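Local coordinates for spore germination protein GerM (Bacillus subtilis subsp. subtilis str. 168, PDB 6GZB), which affects both sporulation and germination through a role that is still unknown and carries two tandem GerMN domains, at residues 56-61 against 68-73; 62-67 against 216-221; 202-207 against 296-301; 256-261 against 269-274. All blocks are in the same frame, centred on the assembly; numbering follows the deposited sequence.

Contact 1 (56-61 against 68-73); sequences LYLIDK and QTLPLP
Leu-56 and Gln-68 face each other as an antiparallel hydrogen-bonded pair, their CA atoms 5.2 Å apart, in the beta hairpin of strands 51-60 and 65-73. Both bonds of the pair are short and nearly straight: Leu-56 N donates to Gln-68 O at 2.9 Å, and Gln-68 N returns to Leu-56 O at 2.8 Å. The short segments run at 119° to each other, and this is the one bridge between them. The ladder goes on through Leu-58 with Val-66 and Leu-70 with Arg-54, while Leu-70 and Leu-72 meet residues 56-61 by their side chains.

Those side chains are leucines. With CG anti to the carbonyl carbon (chi1 -56°) and the chain extended past it, Leu-56 carries CD1 across to CD1 of Leu-70 at 3.9 Å and, a little further, to CD1 of Leu-72 at 4.2 Å. Leu-56 and Leu-70 cross at about a right angle. Leu-58 does the same against Gln-68, its CD1 resting 4.1 Å from Gln-68 CB; the glutamine chain bends at chi2 (-76°), and its amide leads away from strand 51-60.

The hairpin supplies two strands of a three-stranded antiparallel sheet, with 65-73 outermost and 51-60 in the middle, flanked on its other side by strand 100-101. Phe-100 touches both Leu-58 and Gln-68, while helix 136-147 holds the backbone of Tyr-57 through Ser-142 and Thr-146.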
loop_
_atom_site.group_PDB
_atom_site.type_symbol
_atom_site.label_atom_id
_atom_site.label_comp_id
_atom_site.label_asym_id
_atom_site.label_seq_id
_atom_site.Cartn_x
_atom_site.Cartn_y
_atom_site.Cartn_z
ATOM N N LEU A 56 -7.588 -3.733 -5.872
ATOM C CA LEU A 56 -6.739 -4.431 -6.829
ATOM C C LEU A 56 -5.412 -3.698 -6.937
ATOM O O LEU A 56 -5.378 -2.498 -7.210
ATOM C CB LEU A 56 -7.407 -4.505 -8.200
ATOM C CG LEU A 56 -8.795 -5.136 -8.253
ATOM C CD1 LEU A 56 -9.320 -5.077 -9.683
ATOM C CD2 LEU A 56 -8.766 -6.570 -7.750
ATOM N N TYR A 57 -4.318 -4.426 -6.738
ATOM C CA TYR A 57 -2.999 -3.820 -6.803
ATOM C C TYR A 57 -2.467 -3.882 -8.230
ATOM O O TYR A 57 -1.882 -4.879 -8.672
ATOM C CB TYR A 57 -2.050 -4.455 -5.772
ATOM C CG TYR A 57 -2.302 -3.912 -4.377
ATOM C CD1 TYR A 57 -3.403 -4.332 -3.643
ATOM C CD2 TYR A 57 -1.591 -2.822 -3.901
ATOM C CE1 TYR A 57 -3.711 -3.762 -2.417
ATOM C CE2 TYR A 57 -1.895 -2.248 -2.680
ATOM C CZ TYR A 57 -2.968 -2.710 -1.950
ATOM O OH TYR A 57 -3.276 -2.120 -0.734
ATOM N N LEU A 58 -2.761 -2.819 -8.968
ATOM C CA LEU A 58 -2.405 -2.728 -10.373
ATOM C C LEU A 58 -1.075 -2.003 -10.522
ATOM O O LEU A 58 -0.485 -1.554 -9.536
ATOM C CB LEU A 58 -3.509 -1.977 -11.135
ATOM C CG LEU A 58 -4.911 -2.566 -10.984
ATOM C CD1 LEU A 58 -5.940 -1.670 -11.650
ATOM C CD2 LEU A 58 -4.979 -3.979 -11.548
ATOM N N ILE A 59 -0.613 -1.873 -11.764
ATOM C CA ILE A 59 0.620 -1.155 -12.040
ATOM C C ILE A 59 0.315 0.161 -12.747
ATOM O O ILE A 59 -0.321 0.173 -13.789
ATOM C CB ILE A 59 1.568 -2.014 -12.888
ATOM C CG1 ILE A 59 1.878 -3.329 -12.152
ATOM C CG2 ILE A 59 2.856 -1.252 -13.173
ATOM C CD1 ILE A 59 2.487 -4.400 -13.022
ATOM N N ASP A 60 0.763 1.269 -12.176
ATOM C CA ASP A 60 0.506 2.575 -12.773
ATOM C C ASP A 60 1.527 2.910 -13.866
ATOM O O ASP A 60 2.406 2.102 -14.182
ATOM C CB ASP A 60 0.400 3.673 -11.695
ATOM C CG ASP A 60 1.724 4.333 -11.358
ATOM O OD1 ASP A 60 2.811 3.818 -11.732
ATOM O OD2 ASP A 60 1.660 5.357 -10.632
ATOM N N LYS A 61 1.351 4.056 -14.511
ATOM C CA LYS A 61 2.066 4.320 -15.756
ATOM C C LYS A 61 3.545 4.541 -15.518
ATOM O O LYS A 61 4.339 4.475 -16.452
ATOM C CB LYS A 61 1.468 5.508 -16.506
ATOM C CG LYS A 61 1.499 6.818 -15.750
ATOM C CD LYS A 61 1.097 7.968 -16.670
ATOM C CE LYS A 61 0.008 8.835 -16.064
ATOM N NZ LYS A 61 0.457 9.510 -14.818
ATOM N N GLN A 68 -5.958 0.111 -6.557
ATOM C CA GLN A 68 -7.140 0.751 -7.101
ATOM C C GLN A 68 -8.378 0.010 -6.639
ATOM O O GLN A 68 -8.518 -1.188 -6.882
ATOM C CB GLN A 68 -7.088 0.782 -8.624
ATOM C CG GLN A 68 -6.029 1.719 -9.175
ATOM C CD GLN A 68 -6.444 3.170 -9.068
ATOM O OE1 GLN A 68 -7.237 3.658 -9.879
ATOM N NE2 GLN A 68 -5.934 3.862 -8.049
ATOM N N THR A 69 -9.252 0.716 -5.923
ATOM C CA THR A 69 -10.439 0.092 -5.350
ATOM C C THR A 69 -11.591 0.145 -6.337
ATOM O O THR A 69 -11.983 1.218 -6.789
ATOM C CB THR A 69 -10.828 0.739 -4.013
ATOM O OG1 THR A 69 -9.885 0.337 -3.009
ATOM C CG2 THR A 69 -12.217 0.287 -3.578
ATOM N N LEU A 70 -12.047 -1.032 -6.750
ATOM C CA LEU A 70 -12.896 -1.173 -7.928
ATOM C C LEU A 70 -14.049 -2.132 -7.645
ATOM O O LEU A 70 -13.929 -3.007 -6.793
ATOM C CB LEU A 70 -12.070 -1.680 -9.113
ATOM C CG LEU A 70 -11.061 -0.669 -9.643
ATOM C CD1 LEU A 70 -10.089 -1.335 -10.606
ATOM C CD2 LEU A 70 -11.784 0.504 -10.293
ATOM N N PRO A 71 -15.175 -1.960 -8.358
ATOM C CA PRO A 71 -16.377 -2.759 -8.116
ATOM C C PRO A 71 -16.273 -4.164 -8.695
ATOM O O PRO A 71 -16.123 -4.324 -9.900
ATOM C CB PRO A 71 -17.474 -1.969 -8.840
ATOM C CG PRO A 71 -16.768 -1.268 -9.944
ATOM C CD PRO A 71 -15.365 -0.996 -9.458
ATOM N N LEU A 72 -16.308 -5.171 -7.834
ATOM C CA LEU A 72 -16.252 -6.562 -8.280
ATOM C C LEU A 72 -17.568 -7.265 -7.961
ATOM O O LEU A 72 -18.110 -7.085 -6.880
ATOM C CB LEU A 72 -15.106 -7.291 -7.577
ATOM C CG LEU A 72 -13.775 -7.397 -8.324
ATOM C CD1 LEU A 72 -13.329 -6.046 -8.846
ATOM C CD2 LEU A 72 -12.710 -8.004 -7.422
ATOM N N PRO A 73 -18.053 -8.116 -8.876
ATOM C CA PRO A 73 -19.290 -8.873 -8.643
ATOM C C PRO A 73 -19.249 -9.695 -7.355
ATOM O O PRO A 73 -18.215 -10.268 -7.025
ATOM C CB PRO A 73 -19.375 -9.804 -9.855
ATOM C CG PRO A 73 -18.432 -9.260 -10.867
ATOM C CD PRO A 73 -17.364 -8.533 -10.108
#

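Contact 2 (62-67 against 216-221); sequences NGYVVA and VPVTKR
Tyr-64, at the turn of the hairpin formed by strands 51-60 and 65-73, packs against Val-216 and Val-218 on strand 213-223. The contact thus joins the hairpin of the first GerMN family region to the two-stranded antiparallel sheet of the second, bringing together residues 150 or more positions apart.

Apolar contacts carry it. The closest is between Tyr-64 CD1 and Val-216 CG1, at 3.6 Å; the same methyl also lies near Tyr-64 CB and CG, so it is lodged at the base of the ring, and the two side chains cross at about a right angle. Further out along the ring, Tyr-64 CE1 comes to 4.1 Å from Val-218 CG2. Both valine methyls lie on the same side of the ring plane and approach it obliquely, neither over the face nor at the edge. The other branch of Val-216, set anti to the carbonyl carbon, serves Val-66, with CG2 to CG2 at 4.0 Å.

The polar group is the Tyr-64 hydroxyl, which reaches beyond the two segments to hydrogen-bond with the carbonyl of Ser-245, anchoring the far end of the ring. The last contact is van der Waals only, Pro-217 CD sitting 3.9 Å from Val-65 O.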
loop_
_atom_site.group_PDB
_atom_site.type_symbol
_atom_site.label_atom_id
_atom_site.label_comp_id
_atom_site.label_asym_id
_atom_site.label_seq_id
_atom_site.Cartn_x
_atom_site.Cartn_y
_atom_site.Cartn_z
ATOM N N ASN A 62 3.926 4.763 -14.265
ATOM C CA ASN A 62 5.339 4.963 -13.923
ATOM C C ASN A 62 5.969 3.707 -13.302
ATOM O O ASN A 62 7.137 3.711 -12.914
ATOM C CB ASN A 62 5.482 6.157 -12.982
ATOM C CG ASN A 62 5.175 7.481 -13.676
ATOM O OD1 ASN A 62 4.540 8.368 -13.102
ATOM N ND2 ASN A 62 5.622 7.614 -14.919
ATOM N N GLY A 63 5.209 2.619 -13.258
ATOM C CA GLY A 63 5.749 1.339 -12.800
ATOM C C GLY A 63 5.424 0.970 -11.355
ATOM O O GLY A 63 5.806 -0.104 -10.890
ATOM N N TYR A 64 4.693 1.826 -10.649
ATOM C CA TYR A 64 4.377 1.559 -9.239
ATOM C C TYR A 64 3.239 0.558 -9.110
ATOM O O TYR A 64 2.241 0.632 -9.831
ATOM C CB TYR A 64 4.011 2.840 -8.497
ATOM C CG TYR A 64 5.164 3.782 -8.304
ATOM C CD1 TYR A 64 6.043 3.639 -7.230
ATOM C CD2 TYR A 64 5.370 4.834 -9.186
ATOM C CE1 TYR A 64 7.096 4.524 -7.049
ATOM C CE2 TYR A 64 6.443 5.690 -9.040
ATOM C CZ TYR A 64 7.297 5.544 -7.965
ATOM O OH TYR A 64 8.360 6.414 -7.836
ATOM N N VAL A 65 3.386 -0.366 -8.165
ATOM C CA VAL A 65 2.275 -1.195 -7.730
ATOM C C VAL A 65 1.419 -0.382 -6.772
ATOM O O VAL A 65 1.918 0.142 -5.779
ATOM C CB VAL A 65 2.774 -2.482 -7.040
ATOM C CG1 VAL A 65 1.607 -3.358 -6.614
ATOM C CG2 VAL A 65 3.704 -3.234 -7.974
ATOM N N VAL A 66 0.138 -0.255 -7.096
ATOM C CA VAL A 66 -0.741 0.698 -6.423
ATOM C C VAL A 66 -2.133 0.101 -6.289
ATOM O O VAL A 66 -2.644 -0.508 -7.227
ATOM C CB VAL A 66 -0.919 1.999 -7.238
ATOM C CG1 VAL A 66 -1.640 3.033 -6.393
ATOM C CG2 VAL A 66 0.415 2.537 -7.734
ATOM N N ALA A 67 -2.765 0.330 -5.147
ATOM C CA ALA A 67 -4.150 -0.082 -4.943
ATOM C C ALA A 67 -5.067 0.771 -5.820
ATOM O O ALA A 67 -4.941 1.990 -5.849
ATOM C CB ALA A 67 -4.539 0.072 -3.475
ATOM N N VAL A 216 0.435 6.113 -3.204
ATOM C CA VAL A 216 1.359 5.075 -3.612
ATOM C C VAL A 216 2.292 4.712 -2.457
ATOM O O VAL A 216 2.976 5.580 -1.897
ATOM C CB VAL A 216 2.230 5.558 -4.780
ATOM C CG1 VAL A 216 3.218 4.473 -5.190
ATOM C CG2 VAL A 216 1.354 5.977 -5.949
ATOM N N PRO A 217 2.292 3.438 -2.070
ATOM C CA PRO A 217 3.122 2.992 -0.955
ATOM C C PRO A 217 4.529 2.676 -1.446
ATOM O O PRO A 217 4.687 2.066 -2.501
ATOM C CB PRO A 217 2.414 1.718 -0.496
ATOM C CG PRO A 217 1.793 1.170 -1.728
ATOM C CD PRO A 217 1.467 2.345 -2.617
ATOM N N VAL A 218 5.533 3.144 -0.718
ATOM C CA VAL A 218 6.927 2.924 -1.077
ATOM C C VAL A 218 7.680 2.479 0.176
ATOM O O VAL A 218 7.602 3.122 1.224
ATOM C CB VAL A 218 7.564 4.220 -1.618
ATOM C CG1 VAL A 218 9.053 4.056 -1.794
ATOM C CG2 VAL A 218 6.915 4.622 -2.936
ATOM N N THR A 219 8.399 1.368 0.073
ATOM C CA THR A 219 9.222 0.896 1.189
ATOM C C THR A 219 10.575 1.608 1.200
ATOM O O THR A 219 11.373 1.464 0.282
ATOM C CB THR A 219 9.456 -0.615 1.107
ATOM O OG1 THR A 219 8.194 -1.293 1.071
ATOM C CG2 THR A 219 10.246 -1.091 2.311
ATOM N N LYS A 220 10.804 2.404 2.234
ATOM C CA LYS A 220 12.051 3.132 2.392
ATOM C C LYS A 220 12.951 2.424 3.401
ATOM O O LYS A 220 12.502 1.534 4.128
ATOM C CB LYS A 220 11.751 4.545 2.882
ATOM C CG LYS A 220 10.744 5.269 2.004
ATOM C CD LYS A 220 10.777 6.761 2.250
ATOM C CE LYS A 220 11.909 7.405 1.478
ATOM N NZ LYS A 220 11.671 8.858 1.271
ATOM N N ARG A 221 14.222 2.814 3.427
ATOM C CA ARG A 221 15.160 2.308 4.421
ATOM C C ARG A 221 15.287 3.323 5.543
ATOM O O ARG A 221 15.628 4.469 5.305
ATOM C CB ARG A 221 16.536 2.060 3.792
ATOM C CG ARG A 221 16.562 1.076 2.636
ATOM C CD ARG A 221 15.838 -0.233 2.941
ATOM N NE ARG A 221 16.428 -0.983 4.045
ATOM C CZ ARG A 221 16.186 -2.269 4.296
ATOM N NH1 ARG A 221 15.363 -2.958 3.519
ATOM N NH2 ARG A 221 16.770 -2.869 5.329
#

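Contact 3 (202-207 against 296-301); sequences TVYYLA and VLTLTE
Tyr-204 and Thr-298 are joined by a nearly straight hydrogen bond, in which the backbone N of Tyr-204 donates to Thr-298 OG1 at 3.0 Å with an N-H...O angle of 166°. The threonine hydroxyl is also hydrogen-bonded to Ser-294 O, one turn back along helix 289-299, so it links strand backbone to helix backbone. Its torsion (chi1 -66°) puts OG1 beside its own backbone N and turns CG2 toward Thr-202 O.

The carbonyls of Thr-202 and Thr-298 are bridged by a water that donates to both, at 2.6 Å and 2.8 Å respectively. The phenol is satisfied too: Tyr-204 OH donates to Glu-301 OE1 at 2.6 Å, meeting that oxygen from above the carboxylate plane. Arg-332 forms a salt bridge with the same OE1, which probably favours the ionised glutamate, so that OE1 is shared by the phenol and the guanidinium. At the helix end Val-296 O takes two donors from opposite faces of its carbonyl plane, the backbone N and the hydroxyl of Thr-300. Thr-300 OG1 lies 2.6 Å from Val-296 O and in turn meets Arg-332 NH2.

Around this polar frame the ring itself is packed. Leu-297 CB sits over one face in a CH-pi contact, 3.8 Å from the ring centroid, while Glu-301 CG and Thr-298 OG1 lie at the edge.

The contact sets the C-terminal end of helix 289-299 against strand 198-208. Helix 229-239 adjoins it through Ala-233 on Thr-298, strand 213-223 lies beside Tyr-204 through Pro-217, and Trp-145 of helix 136-147 touches Tyr-204 and Glu-301.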
loop_
_atom_site.group_PDB
_atom_site.type_symbol
_atom_site.label_atom_id
_atom_site.label_comp_id
_atom_site.label_asym_id
_atom_site.label_seq_id
_atom_site.Cartn_x
_atom_site.Cartn_y
_atom_site.Cartn_z
ATOM N N THR A 202 7.164 1.287 5.160
ATOM C CA THR A 202 6.310 1.703 4.067
ATOM C C THR A 202 5.722 3.070 4.337
ATOM O O THR A 202 5.232 3.350 5.439
ATOM C CB THR A 202 5.199 0.682 3.826
ATOM O OG1 THR A 202 5.796 -0.516 3.320
ATOM C CG2 THR A 202 4.178 1.202 2.820
ATOM N N VAL A 203 5.853 3.939 3.341
ATOM C CA VAL A 203 5.398 5.324 3.425
ATOM C C VAL A 203 4.604 5.636 2.156
ATOM O O VAL A 203 4.997 5.243 1.054
ATOM C CB VAL A 203 6.614 6.267 3.519
ATOM C CG1 VAL A 203 6.206 7.723 3.423
ATOM C CG2 VAL A 203 7.383 6.003 4.805
ATOM N N TYR A 204 3.469 6.306 2.316
ATOM C CA TYR A 204 2.603 6.629 1.187
ATOM C C TYR A 204 2.883 8.024 0.650
ATOM O O TYR A 204 2.906 9.002 1.398
ATOM C CB TYR A 204 1.132 6.523 1.579
ATOM C CG TYR A 204 0.610 5.109 1.623
ATOM C CD1 TYR A 204 0.783 4.313 2.747
ATOM C CD2 TYR A 204 -0.089 4.587 0.560
ATOM C CE1 TYR A 204 0.262 3.029 2.797
ATOM C CE2 TYR A 204 -0.607 3.310 0.595
ATOM C CZ TYR A 204 -0.406 2.523 1.706
ATOM O OH TYR A 204 -0.929 1.245 1.726
ATOM N N TYR A 205 3.112 8.100 -0.655
ATOM C CA TYR A 205 3.253 9.374 -1.319
ATOM C C TYR A 205 2.118 9.571 -2.296
ATOM O O TYR A 205 1.334 8.660 -2.548
ATOM C CB TYR A 205 4.599 9.458 -2.040
ATOM C CG TYR A 205 5.776 9.390 -1.108
ATOM C CD1 TYR A 205 6.111 10.474 -0.310
ATOM C CD2 TYR A 205 6.545 8.243 -1.013
ATOM C CE1 TYR A 205 7.206 10.419 0.539
ATOM C CE2 TYR A 205 7.615 8.164 -0.142
ATOM C CZ TYR A 205 7.958 9.262 0.609
ATOM O OH TYR A 205 9.020 9.173 1.472
ATOM N N LEU A 206 2.045 10.775 -2.848
ATOM C CA LEU A 206 0.921 11.174 -3.683
ATOM C C LEU A 206 1.319 11.119 -5.150
ATOM O O LEU A 206 2.472 11.375 -5.506
ATOM C CB LEU A 206 0.500 12.585 -3.276
ATOM C CG LEU A 206 -0.727 13.219 -3.917
ATOM C CD1 LEU A 206 -2.006 12.530 -3.469
ATOM C CD2 LEU A 206 -0.777 14.698 -3.580
ATOM N N ALA A 207 0.442 10.558 -5.963
ATOM C CA ALA A 207 0.596 10.607 -7.412
ATOM C C ALA A 207 -0.715 11.110 -8.003
ATOM O O ALA A 207 -1.719 11.224 -7.301
ATOM C CB ALA A 207 0.920 9.238 -7.964
ATOM N N VAL A 296 -2.334 8.869 7.661
ATOM C CA VAL A 296 -3.168 7.804 8.168
ATOM C C VAL A 296 -2.897 6.487 7.460
ATOM O O VAL A 296 -2.810 5.439 8.103
ATOM C CB VAL A 296 -4.663 8.168 8.047
ATOM C CG1 VAL A 296 -5.541 6.982 8.415
ATOM C CG2 VAL A 296 -4.972 9.351 8.941
ATOM N N LEU A 297 -2.769 6.530 6.138
ATOM C CA LEU A 297 -2.437 5.318 5.382
ATOM C C LEU A 297 -1.078 4.765 5.817
ATOM O O LEU A 297 -0.887 3.555 5.891
ATOM C CB LEU A 297 -2.424 5.587 3.869
ATOM C CG LEU A 297 -3.798 5.794 3.226
ATOM C CD1 LEU A 297 -3.641 6.296 1.805
ATOM C CD2 LEU A 297 -4.618 4.512 3.243
ATOM N N THR A 298 -0.136 5.660 6.080
ATOM C CA THR A 298 1.234 5.261 6.394
ATOM C C THR A 298 1.287 4.633 7.789
ATOM O O THR A 298 1.780 3.523 7.970
ATOM C CB THR A 298 2.182 6.466 6.319
ATOM O OG1 THR A 298 2.266 6.931 4.959
ATOM C CG2 THR A 298 3.562 6.100 6.821
ATOM N N LEU A 299 0.694 5.311 8.755
ATOM C CA LEU A 299 0.750 4.860 10.141
ATOM C C LEU A 299 -0.054 3.584 10.375
ATOM O O LEU A 299 0.403 2.681 11.087
ATOM C CB LEU A 299 0.277 5.969 11.077
ATOM C CG LEU A 299 1.392 6.792 11.728
ATOM C CD1 LEU A 299 2.624 6.884 10.854
ATOM C CD2 LEU A 299 0.921 8.178 12.128
ATOM N N THR A 300 -1.200 3.455 9.714
ATOM C CA THR A 300 -2.026 2.257 9.871
ATOM C C THR A 300 -1.499 1.045 9.110
ATOM O O THR A 300 -2.134 -0.000 9.126
ATOM C CB THR A 300 -3.497 2.499 9.459
ATOM O OG1 THR A 300 -3.579 2.914 8.092
ATOM C CG2 THR A 300 -4.125 3.552 10.329
ATOM N N GLU A 301 -0.367 1.182 8.418
ATOM C CA GLU A 301 0.363 0.016 7.917
ATOM C C GLU A 301 1.184 -0.635 9.019
ATOM O O GLU A 301 1.634 -1.764 8.858
ATOM C CB GLU A 301 1.330 0.392 6.785
ATOM C CG GLU A 301 0.676 0.827 5.495
ATOM C CD GLU A 301 -0.137 -0.264 4.817
ATOM O OE1 GLU A 301 -1.042 0.097 4.035
ATOM O OE2 GLU A 301 0.104 -1.466 5.045
HETATM O O HOH W 1 4.386 2.648 7.838
#

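Contact 4 (256-261 against 269-274); sequences KLVSKP and TLDFNQ. With ACT (acetate ion), chain F.
Asp-271 is gripped at OD2 by Ser-259 OG, whose hydroxyl donates at 2.7 Å and arrives on the anti side of the carboxylate, somewhat out of its plane. The other oxygen, OD1, accepts from Gly-314 N, so both carboxylate oxygens are engaged. The Asp-271 chi1 of -165° turns the carboxylate toward the loop 256-261, where Val-258 CG2 packs 3.4 Å from Asp-271 CG.

The backbones add a second layer. Val-258 N donates to Asp-271 O at 2.8 Å, and Asn-273 N donates to Lys-256 O at 3.1 Å; these flank Leu-257 and Phe-272, which form a single bridge. A weak bond runs from Lys-256 N to Asn-273 OD1, while Asn-273 ND2 finds its stronger partner in the carbonyl of Asp-254. Further along, a water spans Ser-259 O and Asp-271 N.

On the inner side Leu-257 CD2 lies over one face of the Phe-272 ring, 4.1 Å from its centroid, and touches Leu-270 CB at 4.0 Å. Pro-261 CB adds to this apolar patch against Leu-270 CD2, where Ile-230 and Thr-231 of helix 229-239 also touch Pro-261.

Gln-274 N makes a weak bond to OXT of an acetate, probably from crystallisation, at 3.4 Å, and Asn-313 ND2 also bonds the acetate. The chemistry implies a loop pinned to the strand by backbone bonds and one carboxylate, with its leucine laid on Phe-272 and Leu-270 and its lysines left at the surface.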
loop_
_atom_site.group_PDB
_atom_site.type_symbol
_atom_site.label_atom_id
_atom_site.label_comp_id
_atom_site.label_asym_id
_atom_site.label_seq_id
_atom_site.Cartn_x
_atom_site.Cartn_y
_atom_site.Cartn_z
ATOM N N LYS A 256 7.550 18.949 11.571
ATOM C CA LYS A 256 8.181 18.145 12.620
ATOM C C LYS A 256 7.162 17.816 13.691
ATOM O O LYS A 256 6.197 18.555 13.893
ATOM C CB LYS A 256 9.341 18.896 13.287
ATOM C CG LYS A 256 10.497 19.238 12.360
ATOM C CD LYS A 256 11.526 20.115 13.059
ATOM C CE LYS A 256 12.325 20.952 12.067
ATOM N NZ LYS A 256 11.639 22.228 11.719
ATOM N N LEU A 257 7.380 16.705 14.385
ATOM C CA LEU A 257 6.678 16.446 15.626
ATOM C C LEU A 257 7.331 17.262 16.741
ATOM O O LEU A 257 8.552 17.395 16.787
ATOM C CB LEU A 257 6.708 14.957 15.965
ATOM C CG LEU A 257 6.030 14.029 14.952
ATOM C CD1 LEU A 257 6.185 12.585 15.383
ATOM C CD2 LEU A 257 4.556 14.370 14.768
ATOM N N VAL A 258 6.511 17.833 17.619
ATOM C CA VAL A 258 7.006 18.653 18.725
ATOM C C VAL A 258 6.901 17.907 20.053
ATOM O O VAL A 258 7.423 18.359 21.065
ATOM C CB VAL A 258 6.240 19.991 18.832
ATOM C CG1 VAL A 258 6.490 20.852 17.606
ATOM C CG2 VAL A 258 4.750 19.745 19.011
ATOM N N SER A 259 6.219 16.767 20.041
ATOM C CA SER A 259 6.221 15.843 21.170
ATOM C C SER A 259 6.474 14.435 20.655
ATOM O O SER A 259 6.228 14.140 19.490
ATOM C CB SER A 259 4.870 15.858 21.890
ATOM O OG SER A 259 4.409 17.175 22.080
ATOM N N LYS A 260 6.901 13.548 21.541
ATOM C CA LYS A 260 6.970 12.144 21.202
ATOM C C LYS A 260 5.555 11.648 20.958
ATOM O O LYS A 260 4.652 11.973 21.716
ATOM C CB LYS A 260 7.638 11.341 22.323
ATOM C CG LYS A 260 9.131 11.118 22.114
ATOM C CD LYS A 260 9.901 11.009 23.427
ATOM C CE LYS A 260 10.721 12.264 23.716
ATOM N NZ LYS A 260 11.873 12.438 22.782
ATOM N N PRO A 261 5.356 10.881 19.876
ATOM C CA PRO A 261 4.043 10.320 19.642
ATOM C C PRO A 261 3.629 9.462 20.813
ATOM O O PRO A 261 4.480 8.848 21.444
ATOM C CB PRO A 261 4.229 9.456 18.381
ATOM C CG PRO A 261 5.666 9.557 17.995
ATOM C CD PRO A 261 6.246 10.727 18.716
ATOM N N THR A 269 -1.310 9.396 18.749
ATOM C CA THR A 269 -1.481 10.834 18.836
ATOM C C THR A 269 -0.231 11.558 18.377
ATOM O O THR A 269 0.854 11.336 18.909
ATOM C CB THR A 269 -1.813 11.261 20.276
ATOM O OG1 THR A 269 -3.061 10.676 20.659
ATOM C CG2 THR A 269 -1.924 12.774 20.378
ATOM N N LEU A 270 -0.391 12.399 17.359
ATOM C CA LEU A 270 0.710 13.181 16.830
ATOM C C LEU A 270 0.549 14.640 17.215
ATOM O O LEU A 270 -0.552 15.190 17.188
ATOM C CB LEU A 270 0.763 13.070 15.299
ATOM C CG LEU A 270 0.830 11.665 14.704
ATOM C CD1 LEU A 270 0.730 11.731 13.186
ATOM C CD2 LEU A 270 2.118 10.972 15.124
ATOM N N ASP A 271 1.672 15.279 17.498
ATOM C CA ASP A 271 1.689 16.673 17.882
ATOM C C ASP A 271 2.641 17.398 16.955
ATOM O O ASP A 271 3.845 17.174 17.000
ATOM C CB ASP A 271 2.152 16.805 19.337
ATOM C CG ASP A 271 1.852 18.172 19.929
ATOM O OD1 ASP A 271 1.224 19.010 19.242
ATOM O OD2 ASP A 271 2.254 18.402 21.089
ATOM N N PHE A 272 2.093 18.164 16.051
ATOM C CA PHE A 272 2.877 18.811 15.054
ATOM C C PHE A 272 3.211 20.237 15.348
ATOM O O PHE A 272 2.672 20.849 16.217
ATOM C CB PHE A 272 2.092 18.839 13.750
ATOM C CG PHE A 272 1.959 17.524 13.073
ATOM C CD1 PHE A 272 2.973 17.033 12.310
ATOM C CD2 PHE A 272 0.801 16.818 13.158
ATOM C CE1 PHE A 272 2.854 15.842 11.672
ATOM C CE2 PHE A 272 0.668 15.619 12.530
ATOM C CZ PHE A 272 1.698 15.133 11.783
ATOM N N ASN A 273 4.130 20.753 14.570
ATOM C CA ASN A 273 4.447 22.148 14.609
ATOM C C ASN A 273 3.514 22.865 13.633
ATOM O O ASN A 273 2.648 22.269 13.042
ATOM C CB ASN A 273 5.927 22.431 14.342
ATOM C CG ASN A 273 6.418 21.959 12.983
ATOM O OD1 ASN A 273 5.689 21.504 12.160
ATOM N ND2 ASN A 273 7.684 22.104 12.771
ATOM N N GLN A 274 3.694 24.150 13.444
ATOM C CA GLN A 274 2.823 24.913 12.578
ATOM C C GLN A 274 2.913 24.638 11.090
ATOM O O GLN A 274 2.021 24.980 10.356
ATOM C CB GLN A 274 2.983 26.407 12.847
ATOM C CG GLN A 274 2.088 26.914 13.961
ATOM C CD GLN A 274 2.257 28.394 14.295
ATOM O OE1 GLN A 274 2.148 29.257 13.435
ATOM N NE2 GLN A 274 2.492 28.677 15.556
HETATM C C ACT F . 6.087 25.927 15.869
HETATM O O ACT F . 6.461 26.582 14.873
HETATM O OXT ACT F . 4.883 25.813 16.152
HETATM C CH3 ACT F . 7.088 25.229 16.740
HETATM O O HOH W 2 3.806 13.546 18.385
#

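Overall arrangement
Contacts 1, 2 and 3 form a chain of touching sites through the middle of the protein, and contact 4 stands at the far end of the second GerMN region. Contacts 1 and 2 share strand 65-73 and meet where Leu-58 O lies 2.8 Å from Val-66 N. Contacts 2 and 3, with centres about 10 Å apart, share the sheet of strands 198-208 and 213-223, and Lys-220 NZ comes within 2.7 Å of Tyr-205 OH. Contact 4 is nested in the loop closed by contact 3 and touches it through Leu-270 and Leu-299. Its centre is about 34 Å from that of contact 1, and the acetate lies at this outer site.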